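Local coordinates for CdiI immunity protein (Cupriavidus taiwanensis, PDB 5T87) that binds the CdiA toxin of its contact-dependent growth inhibition system and probably neutralises it, which would protect the producing cell, at residues 30-35 with 64-69; 40-45 with 71-76; 84-89 with 107-112. All blocks are in the same frame, centred on the assembly; numbering follows the deposited sequence.

From the N terminus, helix 25-38 leads into helix 42-53, then into helix 60-76. Contact 1 closes this first excursion by setting helix 25-38 beside helix 60-76. Contact 2 opens inside that loop, at the start of helix 42-53, and closes just after it, further along helix 60-76, so that the two cross. They meet where Ile35 packs on Ala45. Contact 3 follows in series: it closes a shorter loop between helices 82-91 and 96-114. Val67 against Leu89 joins it to contact 1, and Ala74 against Leu109 joins it to contact 2. Together they tie five consecutive helices into one all-helical body.

Contact 1. Residues 30-35 with 64-69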
loop_
_atom_site.group_PDB
_atom_site.type_symbol
_atom_site.label_atom_id
_atom_site.label_comp_id
_atom_site.label_asym_id
_atom_site.label_seq_id
_atom_site.Cartn_x
_atom_site.Cartn_y
_atom_site.Cartn_z
ATOM N N ASP A 30 -9.814 -5.481 4.897
ATOM C CA ASP A 30 -10.657 -4.316 4.713
ATOM C C ASP A 30 -10.412 -3.301 5.804
ATOM O O ASP A 30 -10.325 -2.127 5.525
ATOM C CB ASP A 30 -12.140 -4.703 4.678
ATOM C CG ASP A 30 -12.520 -5.440 3.417
ATOM O OD1 ASP A 30 -11.686 -5.536 2.491
ATOM O OD2 ASP A 30 -13.661 -5.940 3.368
ATOM N N ALA A 31 -10.293 -3.767 7.039
ATOM C CA ALA A 31 -9.988 -2.896 8.187
ATOM C C ALA A 31 -8.639 -2.197 8.025
ATOM O O ALA A 31 -8.560 -0.970 8.117
ATOM C CB ALA A 31 -10.016 -3.693 9.476
ATOM N N CYS A 32 -7.595 -2.974 7.744
ATOM C CA CYS A 32 -6.284 -2.407 7.459
ATOM C C CYS A 32 -6.346 -1.354 6.383
ATOM O O CYS A 32 -5.771 -0.293 6.520
ATOM C CB CYS A 32 -5.293 -3.490 7.061
ATOM S SG CYS A 32 -4.888 -4.584 8.450
ATOM N N LEU A 33 -7.063 -1.627 5.306
ATOM C CA LEU A 33 -7.146 -0.649 4.228
ATOM C C LEU A 33 -8.022 0.553 4.560
ATOM O O LEU A 33 -7.712 1.665 4.131
ATOM C CB LEU A 33 -7.603 -1.298 2.940
ATOM C CG LEU A 33 -6.512 -2.098 2.240
ATOM C CD1 LEU A 33 -7.165 -2.967 1.167
ATOM C CD2 LEU A 33 -5.427 -1.192 1.649
ATOM N N SER A 34 -9.091 0.350 5.325
ATOM C CA SER A 34 -9.912 1.472 5.762
ATOM C C SER A 34 -9.067 2.456 6.607
ATOM O O SER A 34 -9.153 3.688 6.450
ATOM C CB SER A 34 -11.122 0.979 6.544
ATOM O OG SER A 34 -12.061 2.033 6.702
ATOM N N ILE A 35 -8.242 1.885 7.476
ATOM C CA ILE A 35 -7.253 2.640 8.225
ATOM C C ILE A 35 -6.292 3.337 7.271
ATOM O O ILE A 35 -6.061 4.540 7.396
ATOM C CB ILE A 35 -6.469 1.724 9.196
ATOM C CG1 ILE A 35 -7.362 1.315 10.368
ATOM C CG2 ILE A 35 -5.219 2.411 9.712
ATOM C CD1 ILE A 35 -6.875 0.084 11.100
ATOM N N SER A 64 1.928 -8.734 5.788
ATOM C CA SER A 64 2.520 -7.988 4.693
ATOM C C SER A 64 1.637 -6.813 4.258
ATOM O O SER A 64 2.138 -5.701 4.021
ATOM C CB SER A 64 2.791 -8.937 3.518
ATOM O OG SER A 64 3.699 -8.357 2.600
ATOM N N LEU A 65 0.331 -7.053 4.177
ATOM C CA LEU A 65 -0.613 -6.000 3.814
ATOM C C LEU A 65 -0.587 -4.832 4.828
ATOM O O LEU A 65 -0.598 -3.642 4.455
ATOM C CB LEU A 65 -2.032 -6.569 3.686
ATOM C CG LEU A 65 -3.128 -5.525 3.428
ATOM C CD1 LEU A 65 -2.844 -4.766 2.152
ATOM C CD2 LEU A 65 -4.510 -6.142 3.394
ATOM N N ALA A 66 -0.554 -5.191 6.109
ATOM C CA ALA A 66 -0.492 -4.197 7.191
ATOM C C ALA A 66 0.724 -3.281 7.060
ATOM O O ALA A 66 0.617 -2.065 7.268
ATOM C CB ALA A 66 -0.497 -4.892 8.544
ATOM N N VAL A 67 1.867 -3.857 6.688
ATOM C CA VAL A 67 3.061 -3.056 6.416
ATOM C C VAL A 67 2.826 -2.111 5.244
ATOM O O VAL A 67 3.084 -0.943 5.340
ATOM C CB VAL A 67 4.270 -3.948 6.119
ATOM C CG1 VAL A 67 5.449 -3.137 5.580
ATOM C CG2 VAL A 67 4.680 -4.699 7.374
ATOM N N THR A 68 2.320 -2.641 4.138
ATOM C CA THR A 68 1.959 -1.827 2.983
ATOM C C THR A 68 1.014 -0.695 3.396
ATOM O O THR A 68 1.191 0.447 2.976
ATOM C CB THR A 68 1.371 -2.722 1.857
ATOM O OG1 THR A 68 2.446 -3.414 1.217
ATOM C CG2 THR A 68 0.606 -1.926 0.801
ATOM N N CYS A 69 0.044 -1.011 4.244
ATOM C CA CYS A 69 -0.848 0.002 4.810
ATOM C C CYS A 69 -0.125 1.077 5.628
ATOM O O CYS A 69 -0.515 2.248 5.594
ATOM C CB CYS A 69 -1.931 -0.651 5.664
ATOM S SG CYS A 69 -3.201 -1.416 4.651
#
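The flat group at the centre of this contact is the Cys32-Leu33 peptide, and Cys69 SG lies over one of its faces, 3.6 Å from Cys32 C and 3.4 Å from Cys32 O. The remaining contacts are between apolar side chains. The fold is all-helical: helix 25-38 and helix 60-76 lie side by side and run nearly parallel, their local axes 9.3 Å apart at an angle of 8°, while helix 42-53, which joins them in sequence, packs against both. Cys32, Ala66 and Cys69 are the small residues that face one another here, and Cys32 and Ala66 come within 6.1 Å of each other at their CA atoms.

Cys69 makes the closest approach. Its SG stands beside its own backbone N and anti to the carbonyl carbon (chi1 -76°), which directs the sulfur into the groove between Cys32 and Leu33; there Cys32 CB is 3.8 Å from Cys69 SG. Leu33 starts out along the interface, but its CD2 branch turns inward until it touches the same sulfur and, more loosely, Leu65 CD1. The other sulfur takes a separate path, with Cys32 SG resting against the methyl of Ala66.

Behind the contact, Ile35, Ala66 and Cys69 pack on helix 42-53, which helps to bury it. The opposite border meets the CdiA toxin, where His46 of the toxin chain lies on Leu33 and Arg39 of the toxin chain on Leu65. The pair therefore forms part of the surface that receives the toxin. The two cysteines are not linked as a disulfide: Cys32 SG and Cys69 SG are 5.2 Å apart, and Leu33 CD2 approaches Cys69 SG to 3.7 Å.

Contact 2. Residues 40-45 with 71-76; sequences DDWEWA and GHLARR
Leu73 points its side chain at the beginning of helix 42-53, where it fits between Trp42 and Ala45; the preceding His72 turns instead to the CdiA toxin, with NE2 hydrogen-bonded to His46 of the toxin chain. Leu73 CB meets the six-membered part of the indole obliquely, 3.6 Å from Trp42 CZ3. The CD1 branch lies against the same ring and reaches the methyl of Ala45, where Leu73 CD1 and Ala45 CB are also 3.6 Å apart. Trp42 can offer this corner because its CG is anti to the backbone N (chi1 172°), which swings the indole off the helix start and toward helix 60-76.

At Ala74 the same corner of the indole is met by the backbone: Ala74 N lies near the ring plane, at the edge, 4.1 Å from Trp42 CZ3. Phe46 stacks on the Trp42 ring, and Leu80 adds cover from the following loop.

Arg76, the last residue of helix 60-76, gives the polar border. Its chain bends at chi3 (-48°) and brings Arg76 NH1 within 3.5 Å of Asp40 OD1, a weak bond within a salt bridge, made at the guanidinium edge. Stronger hold comes from NE donating to Ala36 O and NH2 to Glu39 O.

Just before helix 42-53, Asp41 is the N-cap, Asp41 OD1 accepting from Trp44 N at 3.0 Å. The arrangement is the connection between consecutive helices 25-38 and 42-53 packed on the C-terminal end of helix 60-76: Arg76 ties the end of the first helix to Asp40, and Leu73 packs on the first turn of the second, in an all-helical fold with consecutive helices side by side.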
loop_
_atom_site.group_PDB
_atom_site.type_symbol
_atom_site.label_atom_id
_atom_site.label_comp_id
_atom_site.label_asym_id
_atom_site.label_seq_id
_atom_site.Cartn_x
_atom_site.Cartn_y
_atom_site.Cartn_z
ATOM N N ASP A 40 -7.093 9.520 10.027
ATOM C CA ASP A 40 -6.130 10.630 10.058
ATOM C C ASP A 40 -5.261 10.687 11.294
ATOM O O ASP A 40 -4.330 11.467 11.333
ATOM C CB ASP A 40 -6.873 11.968 9.909
ATOM C CG ASP A 40 -7.358 12.212 8.486
ATOM O OD1 ASP A 40 -6.850 11.529 7.568
ATOM O OD2 ASP A 40 -8.238 13.085 8.278
ATOM N N ASP A 41 -5.572 9.877 12.294
ATOM C CA ASP A 41 -4.886 9.879 13.581
ATOM C C ASP A 41 -3.738 8.861 13.498
ATOM O O ASP A 41 -3.922 7.673 13.798
ATOM C CB ASP A 41 -5.905 9.519 14.672
ATOM C CG ASP A 41 -5.322 9.508 16.070
ATOM O OD1 ASP A 41 -4.095 9.348 16.289
ATOM O OD2 ASP A 41 -6.137 9.641 17.002
ATOM N N TRP A 42 -2.567 9.341 13.075
ATOM C CA TRP A 42 -1.347 8.546 12.983
ATOM C C TRP A 42 -1.158 7.572 14.146
ATOM O O TRP A 42 -0.998 6.381 13.933
ATOM C CB TRP A 42 -0.084 9.427 12.857
ATOM C CG TRP A 42 1.149 8.598 12.971
ATOM C CD1 TRP A 42 1.927 8.435 14.091
ATOM C CD2 TRP A 42 1.711 7.728 11.972
ATOM N NE1 TRP A 42 2.946 7.549 13.839
ATOM C CE2 TRP A 42 2.842 7.102 12.551
ATOM C CE3 TRP A 42 1.393 7.444 10.635
ATOM C CZ2 TRP A 42 3.641 6.201 11.852
ATOM C CZ3 TRP A 42 2.200 6.551 9.933
ATOM C CH2 TRP A 42 3.312 5.945 10.545
ATOM N N GLU A 43 -1.167 8.077 15.366
ATOM C CA GLU A 43 -0.875 7.233 16.519
ATOM C C GLU A 43 -1.900 6.121 16.677
ATOM O O GLU A 43 -1.539 4.962 16.817
ATOM C CB GLU A 43 -0.771 8.065 17.800
ATOM C CG GLU A 43 0.437 8.997 17.822
ATOM C CD GLU A 43 1.785 8.295 17.933
ATOM O OE1 GLU A 43 1.850 7.145 18.396
ATOM O OE2 GLU A 43 2.811 8.926 17.585
ATOM N N TRP A 44 -3.174 6.473 16.629
ATOM C CA TRP A 44 -4.255 5.484 16.712
ATOM C C TRP A 44 -4.145 4.417 15.613
ATOM O O TRP A 44 -4.267 3.224 15.875
ATOM C CB TRP A 44 -5.600 6.202 16.624
ATOM C CG TRP A 44 -6.762 5.368 16.922
ATOM C CD1 TRP A 44 -7.365 5.187 18.139
ATOM C CD2 TRP A 44 -7.501 4.591 15.985
ATOM N NE1 TRP A 44 -8.446 4.330 18.004
ATOM C CE2 TRP A 44 -8.546 3.953 16.694
ATOM C CE3 TRP A 44 -7.385 4.373 14.609
ATOM C CZ2 TRP A 44 -9.461 3.119 16.074
ATOM C CZ3 TRP A 44 -8.291 3.539 13.993
ATOM C CH2 TRP A 44 -9.317 2.916 14.728
ATOM N N ALA A 45 -3.904 4.865 14.388
ATOM C CA ALA A 45 -3.803 3.969 13.240
ATOM C C ALA A 45 -2.522 3.121 13.206
ATOM O O ALA A 45 -2.586 1.934 12.868
ATOM C CB ALA A 45 -3.923 4.769 11.957
ATOM N N GLY A 71 2.788 2.065 4.900
ATOM C CA GLY A 71 3.264 2.842 3.757
ATOM C C GLY A 71 2.260 3.860 3.274
ATOM O O GLY A 71 2.629 4.979 2.926
ATOM N N HIS A 72 0.991 3.471 3.265
ATOM C CA HIS A 72 -0.079 4.362 2.836
ATOM C C HIS A 72 -0.294 5.483 3.816
ATOM O O HIS A 72 -0.444 6.637 3.398
ATOM C CB HIS A 72 -1.393 3.609 2.628
ATOM C CG HIS A 72 -1.337 2.616 1.524
ATOM N ND1 HIS A 72 -0.690 2.867 0.334
ATOM C CD2 HIS A 72 -1.839 1.365 1.423
ATOM C CE1 HIS A 72 -0.799 1.816 -0.457
ATOM N NE2 HIS A 72 -1.486 0.888 0.183
ATOM N N LEU A 73 -0.320 5.163 5.107
ATOM C CA LEU A 73 -0.421 6.209 6.129
ATOM C C LEU A 73 0.669 7.245 5.972
ATOM O O LEU A 73 0.391 8.435 5.971
ATOM C CB LEU A 73 -0.312 5.638 7.521
ATOM C CG LEU A 73 -1.528 4.954 8.104
ATOM C CD1 LEU A 73 -1.245 4.646 9.570
ATOM C CD2 LEU A 73 -2.754 5.841 7.977
ATOM N N ALA A 74 1.902 6.774 5.825
ATOM C CA ALA A 74 3.068 7.641 5.672
ATOM C C ALA A 74 2.931 8.595 4.484
ATOM O O ALA A 74 3.260 9.779 4.587
ATOM C CB ALA A 74 4.325 6.802 5.506
ATOM N N ARG A 75 2.462 8.054 3.368
ATOM C CA ARG A 75 2.147 8.842 2.189
ATOM C C ARG A 75 1.143 9.973 2.477
ATOM O O ARG A 75 1.299 11.083 1.968
ATOM C CB ARG A 75 1.625 7.915 1.068
ATOM C CG ARG A 75 0.966 8.628 -0.100
ATOM C CD ARG A 75 0.790 7.715 -1.303
ATOM N NE ARG A 75 -0.117 6.574 -1.094
ATOM C CZ ARG A 75 -1.448 6.639 -0.993
ATOM N NH1 ARG A 75 -2.087 7.808 -1.033
ATOM N NH2 ARG A 75 -2.151 5.523 -0.829
ATOM N N ARG A 76 0.135 9.683 3.295
ATOM C CA ARG A 76 -1.019 10.565 3.439
ATOM C C ARG A 76 -0.935 11.574 4.556
ATOM O O ARG A 76 -1.469 12.666 4.408
ATOM C CB ARG A 76 -2.299 9.750 3.635
ATOM C CG ARG A 76 -2.794 9.041 2.376
ATOM C CD ARG A 76 -4.271 8.682 2.490
ATOM N NE ARG A 76 -4.564 8.041 3.770
ATOM C CZ ARG A 76 -5.220 8.575 4.802
ATOM N NH1 ARG A 76 -5.730 9.803 4.748
ATOM N NH2 ARG A 76 -5.382 7.846 5.901
#

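Contact 3. Residues 84-89 with 107-112; sequences MAEEFL and DDLRIF
Ala85 begins the contact by presenting its methyl to the CD1 branch of Leu109, the apolar residue that serves the whole interface, with Ala85 CB 4.2 Å from Leu109 CD1. The helices concerned, 82-91 and 96-114, follow each other in the chain and form an antiparallel helical hairpin, their directions 153° apart and their local axes 10.8 Å from each other. Ala85 also touches Trp42 of helix 42-53, while Leu109 packs on Ala74 of helix 60-76, so the inner side of the hairpin is continuous with the rest of the core. Next to Leu109, Asp108 makes salt bridges to Arg50 and Arg23 of the CdiA toxin chain, so the helix that carries this contact also binds the toxin.

Glu86 does two jobs. Its CB and CA support the other branch of Leu109, Glu86 CB lying 3.8 Å from Leu109 CD2. Beyond CG the chain runs extended toward Arg110, and there a single oxygen takes both bonds. Glu86 OE2 is 3.0 Å from Arg110 NH1, a donor standing above the carboxylate plane, and 3.2 Å from Arg110 NE, which meets it nearly along the C-O axis. NE and NH1 thus grip the one oxygen side-on, close to the guanidinium plane, with the two planar groups 75° apart, unlike the flat two-oxygen pairing. Arg110 gets there by a bend at chi2 (-84°), which folds its chain toward helix 82-91.

One turn on from Ala85, Leu89 closes the row: Leu89 CD1 is 4.3 Å from Leu109 CD2, and Val67 and Ala105 lie against the same side chain.

Across the interface the leucine packing gives way to charge at the outer border. With two N-H groups on Glu86 OE2, negative charge is probably drawn toward that oxygen, and the two bonds probably restrict rotation of both long side chains.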
loop_
_atom_site.group_PDB
_atom_site.type_symbol
_atom_site.label_atom_id
_atom_site.label_comp_id
_atom_site.label_asym_id
_atom_site.label_seq_id
_atom_site.Cartn_x
_atom_site.Cartn_y
_atom_site.Cartn_z
HETATM N N MSE A 84 9.666 6.926 14.265
HETATM C CA MSE A 84 8.993 5.707 14.718
HETATM C C MSE A 84 8.603 4.851 13.535
HETATM O O MSE A 84 8.786 3.623 13.570
HETATM C CB MSE A 84 7.766 5.986 15.578
HETATM C CG MSE A 84 8.140 6.582 16.934
HETATM SE SE MSE A 84 9.235 5.364 18.065
HETATM C CE MSE A 84 10.979 6.269 17.816
ATOM N N ALA A 85 8.084 5.492 12.486
ATOM C CA ALA A 85 7.731 4.807 11.250
ATOM C C ALA A 85 8.959 4.137 10.630
ATOM O O ALA A 85 8.878 2.984 10.163
ATOM C CB ALA A 85 7.088 5.771 10.265
ATOM N N GLU A 86 10.090 4.842 10.654
ATOM C CA GLU A 86 11.305 4.333 10.036
ATOM C C GLU A 86 11.930 3.167 10.813
ATOM O O GLU A 86 12.334 2.168 10.206
ATOM C CB GLU A 86 12.320 5.447 9.832
ATOM C CG GLU A 86 13.459 5.033 8.917
ATOM C CD GLU A 86 14.429 6.154 8.654
ATOM O OE1 GLU A 86 15.009 6.689 9.627
ATOM O OE2 GLU A 86 14.611 6.499 7.467
ATOM N N GLU A 87 12.014 3.297 12.137
ATOM C CA GLU A 87 12.556 2.224 12.992
ATOM C C GLU A 87 11.724 0.956 12.836
ATOM O O GLU A 87 12.278 -0.160 12.780
ATOM C CB GLU A 87 12.642 2.644 14.478
ATOM C CG GLU A 87 13.944 3.378 14.806
ATOM C CD GLU A 87 13.895 4.278 16.047
ATOM O OE1 GLU A 87 13.321 3.881 17.088
ATOM O OE2 GLU A 87 14.464 5.390 15.981
ATOM N N PHE A 88 10.404 1.144 12.760
ATOM C CA PHE A 88 9.463 0.054 12.490
ATOM C C PHE A 88 9.746 -0.673 11.167
ATOM O O PHE A 88 9.935 -1.889 11.140
ATOM C CB PHE A 88 8.036 0.581 12.490
ATOM C CG PHE A 88 7.044 -0.406 11.996
ATOM C CD1 PHE A 88 6.720 -1.521 12.760
ATOM C CD2 PHE A 88 6.448 -0.250 10.745
ATOM C CE1 PHE A 88 5.805 -2.452 12.305
ATOM C CE2 PHE A 88 5.526 -1.171 10.289
ATOM C CZ PHE A 88 5.203 -2.272 11.071
ATOM N N LEU A 89 9.810 0.081 10.081
ATOM C CA LEU A 89 10.009 -0.529 8.773
ATOM C C LEU A 89 11.390 -1.168 8.637
ATOM O O LEU A 89 11.522 -2.238 8.020
ATOM C CB LEU A 89 9.778 0.494 7.666
ATOM C CG LEU A 89 8.355 1.056 7.577
ATOM C CD1 LEU A 89 8.300 2.217 6.595
ATOM C CD2 LEU A 89 7.358 -0.021 7.193
ATOM N N ASP A 107 10.027 3.084 0.643
ATOM C CA ASP A 107 9.914 3.922 -0.560
ATOM C C ASP A 107 8.862 5.010 -0.341
ATOM O O ASP A 107 9.110 6.167 -0.645
ATOM C CB ASP A 107 9.538 3.090 -1.807
ATOM C CG ASP A 107 10.725 2.316 -2.402
ATOM O OD1 ASP A 107 11.832 2.361 -1.821
ATOM O OD2 ASP A 107 10.546 1.661 -3.466
ATOM N N ASP A 108 7.703 4.627 0.199
ATOM C CA ASP A 108 6.610 5.567 0.458
ATOM C C ASP A 108 7.010 6.620 1.490
ATOM O O ASP A 108 6.739 7.809 1.305
ATOM C CB ASP A 108 5.314 4.828 0.877
ATOM C CG ASP A 108 4.735 3.944 -0.246
ATOM O OD1 ASP A 108 5.328 3.900 -1.354
ATOM O OD2 ASP A 108 3.679 3.302 -0.027
ATOM N N LEU A 109 7.685 6.183 2.551
ATOM C CA LEU A 109 8.156 7.089 3.600
ATOM C C LEU A 109 9.158 8.108 3.064
ATOM O O LEU A 109 8.974 9.317 3.234
ATOM C CB LEU A 109 8.797 6.307 4.748
ATOM C CG LEU A 109 9.079 7.085 6.038
ATOM C CD1 LEU A 109 7.794 7.649 6.628
ATOM C CD2 LEU A 109 9.800 6.214 7.063
ATOM N N ARG A 110 10.184 7.606 2.384
ATOM C CA ARG A 110 11.278 8.440 1.882
ATOM C C ARG A 110 10.813 9.495 0.857
ATOM O O ARG A 110 11.346 10.607 0.817
ATOM C CB ARG A 110 12.384 7.563 1.272
ATOM C CG ARG A 110 13.012 6.535 2.223
ATOM C CD ARG A 110 14.124 7.119 3.083
ATOM N NE ARG A 110 14.486 6.302 4.259
ATOM C CZ ARG A 110 15.219 5.178 4.244
ATOM N NH1 ARG A 110 15.494 4.555 5.396
ATOM N NH2 ARG A 110 15.668 4.658 3.093
ATOM N N ILE A 111 9.819 9.148 0.043
ATOM C CA ILE A 111 9.323 10.038 -1.005
ATOM C C ILE A 111 8.448 11.129 -0.388
ATOM O O ILE A 111 8.728 12.323 -0.530
ATOM C CB ILE A 111 8.510 9.254 -2.072
ATOM C CG1 ILE A 111 9.430 8.362 -2.931
ATOM C CG2 ILE A 111 7.672 10.192 -2.938
ATOM C CD1 ILE A 111 10.157 9.066 -4.063
ATOM N N PHE A 112 7.382 10.706 0.279
ATOM C CA PHE A 112 6.351 11.626 0.740
ATOM C C PHE A 112 6.725 12.401 1.987
ATOM O O PHE A 112 6.120 13.432 2.257
ATOM C CB PHE A 112 5.021 10.883 0.954
ATOM C CG PHE A 112 4.344 10.531 -0.325
ATOM C CD1 PHE A 112 3.539 11.459 -0.968
ATOM C CD2 PHE A 112 4.548 9.296 -0.918
ATOM C CE1 PHE A 112 2.933 11.158 -2.179
ATOM C CE2 PHE A 112 3.946 8.987 -2.129
ATOM C CZ PHE A 112 3.139 9.922 -2.764
#